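Local coordinates for protein biphenyl 2,3-Dioxygenase Beta Subunit (Sphingobium yanoikuyae, PDB 2GBW) that probably serves as the beta subunit of a ring-hydroxylating dioxygenase, the partner chain in an enzyme complex that adds dioxygen to aromatic rings such as biphenyl, at residues E132-H136 against Q166-F172. Numbering follows the deposited sequence.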
loop_
_atom_site.group_PDB
_atom_site.type_symbol
_atom_site.label_atom_id
_atom_site.label_comp_id
_atom_site.label_asym_id
_atom_site.label_seq_id
_atom_site.Cartn_x
_atom_site.Cartn_y
_atom_site.Cartn_z
ATOM N N GLU B 132 -8.718 -8.251 2.848
ATOM C CA GLU B 132 -7.690 -8.818 1.997
ATOM C C GLU B 132 -8.057 -8.675 0.540
ATOM O O GLU B 132 -9.154 -9.004 0.169
ATOM C CB GLU B 132 -7.469 -10.283 2.367
ATOM C CG GLU B 132 -6.229 -10.922 1.747
ATOM C CD GLU B 132 -5.784 -12.254 2.423
ATOM O OE1 GLU B 132 -6.280 -12.598 3.494
ATOM O OE2 GLU B 132 -4.940 -12.963 1.801
ATOM N N VAL B 133 -7.149 -8.130 -0.245
ATOM C CA VAL B 133 -7.361 -7.847 -1.677
ATOM C C VAL B 133 -6.011 -8.118 -2.351
ATOM O O VAL B 133 -4.952 -7.625 -1.895
ATOM C CB VAL B 133 -7.660 -6.345 -1.998
ATOM C CG1 VAL B 133 -7.898 -6.157 -3.517
ATOM C CG2 VAL B 133 -8.777 -5.777 -1.201
ATOM N N THR B 134 -6.021 -8.943 -3.382
ATOM C CA THR B 134 -4.845 -9.152 -4.182
ATOM C C THR B 134 -5.239 -9.080 -5.645
ATOM O O THR B 134 -6.420 -9.358 -6.035
ATOM C CB THR B 134 -4.221 -10.492 -3.881
ATOM O OG1 THR B 134 -5.127 -11.540 -4.182
ATOM C CG2 THR B 134 -3.716 -10.589 -2.357
ATOM N N VAL B 135 -4.251 -8.689 -6.442
ATOM C CA VAL B 135 -4.497 -8.452 -7.887
ATOM C C VAL B 135 -3.410 -9.061 -8.724
ATOM O O VAL B 135 -2.228 -8.903 -8.405
ATOM C CB VAL B 135 -4.566 -6.973 -8.168
ATOM C CG1 VAL B 135 -4.881 -6.730 -9.722
ATOM C CG2 VAL B 135 -5.604 -6.300 -7.251
ATOM N N HIS B 136 -3.779 -9.741 -9.815
ATOM C CA HIS B 136 -2.800 -10.403 -10.678
ATOM C C HIS B 136 -3.069 -10.024 -12.116
ATOM O O HIS B 136 -4.229 -9.873 -12.520
ATOM C CB HIS B 136 -2.878 -11.929 -10.567
ATOM C CG HIS B 136 -2.653 -12.448 -9.192
ATOM N ND1 HIS B 136 -1.402 -12.807 -8.704
ATOM C CD2 HIS B 136 -3.526 -12.641 -8.189
ATOM C CE1 HIS B 136 -1.548 -13.250 -7.467
ATOM N NE2 HIS B 136 -2.811 -13.100 -7.110
ATOM N N GLN B 166 2.596 -11.395 -5.038
ATOM C CA GLN B 166 2.178 -10.681 -3.807
ATOM C C GLN B 166 0.784 -11.183 -3.404
ATOM O O GLN B 166 -0.246 -10.455 -3.514
ATOM C CB GLN B 166 2.245 -9.148 -3.994
ATOM C CG GLN B 166 3.598 -8.704 -4.464
ATOM C CD GLN B 166 3.842 -7.206 -4.382
ATOM O OE1 GLN B 166 4.480 -6.604 -5.293
ATOM N NE2 GLN B 166 3.345 -6.592 -3.319
ATOM N N ASP B 167 0.734 -12.471 -3.055
ATOM C CA ASP B 167 -0.516 -13.104 -2.588
ATOM C C ASP B 167 -0.083 -14.347 -1.827
ATOM O O ASP B 167 1.034 -14.852 -2.069
ATOM C CB ASP B 167 -1.350 -13.475 -3.825
ATOM C CG ASP B 167 -2.802 -13.914 -3.557
ATOM O OD1 ASP B 167 -3.152 -14.381 -2.463
ATOM O OD2 ASP B 167 -3.633 -13.831 -4.557
ATOM N N LYS B 168 -0.952 -14.842 -0.942
ATOM C CA LYS B 168 -0.718 -16.112 -0.271
ATOM C C LYS B 168 -0.531 -17.266 -1.228
ATOM O O LYS B 168 0.210 -18.195 -0.925
ATOM C CB LYS B 168 -1.908 -16.444 0.640
ATOM C CG LYS B 168 -1.969 -15.614 1.915
ATOM C CD LYS B 168 -3.337 -15.853 2.559
ATOM C CE LYS B 168 -3.361 -15.287 3.995
ATOM N NZ LYS B 168 -3.150 -13.838 4.051
ATOM N N ASN B 169 -1.240 -17.251 -2.366
ATOM C CA ASN B 169 -1.188 -18.386 -3.279
ATOM C C ASN B 169 -1.641 -17.981 -4.662
ATOM O O ASN B 169 -2.105 -16.836 -4.865
ATOM C CB ASN B 169 -2.076 -19.514 -2.781
ATOM C CG ASN B 169 -3.595 -19.122 -2.748
ATOM O OD1 ASN B 169 -4.263 -18.933 -3.783
ATOM N ND2 ASN B 169 -4.131 -19.066 -1.535
ATOM N N LEU B 170 -1.482 -18.900 -5.601
ATOM C CA LEU B 170 -1.974 -18.753 -6.977
ATOM C C LEU B 170 -2.933 -19.868 -7.296
ATOM O O LEU B 170 -2.971 -20.366 -8.456
ATOM C CB LEU B 170 -0.783 -18.748 -7.986
ATOM C CG LEU B 170 0.098 -17.514 -8.046
ATOM C CD1 LEU B 170 1.432 -17.759 -8.818
ATOM C CD2 LEU B 170 -0.629 -16.363 -8.724
ATOM N N TYR B 171 -3.742 -20.223 -6.283
ATOM C CA TYR B 171 -4.725 -21.296 -6.376
ATOM C C TYR B 171 -6.039 -20.759 -6.971
ATOM O O TYR B 171 -7.096 -20.723 -6.307
ATOM C CB TYR B 171 -4.959 -22.036 -5.015
ATOM C CG TYR B 171 -5.276 -23.496 -5.242
ATOM C CD1 TYR B 171 -6.533 -23.904 -5.692
ATOM C CD2 TYR B 171 -4.287 -24.456 -5.176
ATOM C CE1 TYR B 171 -6.812 -25.249 -5.962
ATOM C CE2 TYR B 171 -4.550 -25.792 -5.408
ATOM C CZ TYR B 171 -5.810 -26.190 -5.856
ATOM O OH TYR B 171 -6.089 -27.524 -6.120
ATOM N N PHE B 172 -5.949 -20.410 -8.252
ATOM C CA PHE B 172 -7.128 -20.098 -9.095
ATOM C C PHE B 172 -6.808 -20.486 -10.505
ATOM O O PHE B 172 -5.657 -20.527 -10.898
ATOM C CB PHE B 172 -7.494 -18.634 -8.999
ATOM C CG PHE B 172 -6.398 -17.702 -9.352
ATOM C CD1 PHE B 172 -6.178 -17.336 -10.676
ATOM C CD2 PHE B 172 -5.550 -17.203 -8.350
ATOM C CE1 PHE B 172 -5.152 -16.454 -10.999
ATOM C CE2 PHE B 172 -4.522 -16.329 -8.638
ATOM C CZ PHE B 172 -4.302 -15.946 -9.932
HETATM O O HOH W 1 -2.349 -12.214 0.453
HETATM O O HOH W 2 -5.207 -14.733 -0.779
HETATM O O HOH W 3 -0.950 -10.305 -6.311
#
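In the NTF2-like fold of this beta subunit, strand 132-147 of the curved mixed sheet receives the C-terminal loop through a His-carboxylate hydrogen bond between His136 and Asp167, an example of how one acidic side chain can tie a loop to a strand. Alternate strand residues Glu132, Thr134 and His136 face the loop. His136 NE2 donates to Asp167 OD2 at 2.8 Å, nearly straight at 170°, meeting the anti lone pair with imidazole and carboxylate almost coplanar. Thr134 OG1 gives Asp167 OD2 a second bond, also 2.8 Å, from well above the carboxylate plane; with chi1 at 61° the hydroxyl sits between its own N and carbonyl carbon, turned to the loop. Arg126 of the neighbouring strand adds a salt bridge to Asp167 OD2, which probably offsets the charge of the buried carboxylate. Replacing Asp167 by an alanine is likely to leave the His136 N-H and the Thr134 hydroxyl without their shared acceptor, deprive Arg126 of its carboxylate partner and leave the imidazole held by packing alone. Phe172 CZ lies over one face of that imidazole, toward its rim, the two rings oblique at 49°, while Leu170 CD2 packs 3.5 Å from His136 CE1. His136 is also a zinc ligand in a crystal structure of this protein, although no zinc is bound to this chain here. Toward the start of the strand, Lys168 bends at its last torsion to bring NZ 3.0 Å from Glu132 OE2, a salt bridge met from above the carboxylate plane; Glu132 OE1 pairs with Arg128. One water bridges the two acids, donating to Glu132 OE2 and, at 2.7 Å, to Asp167 OD1.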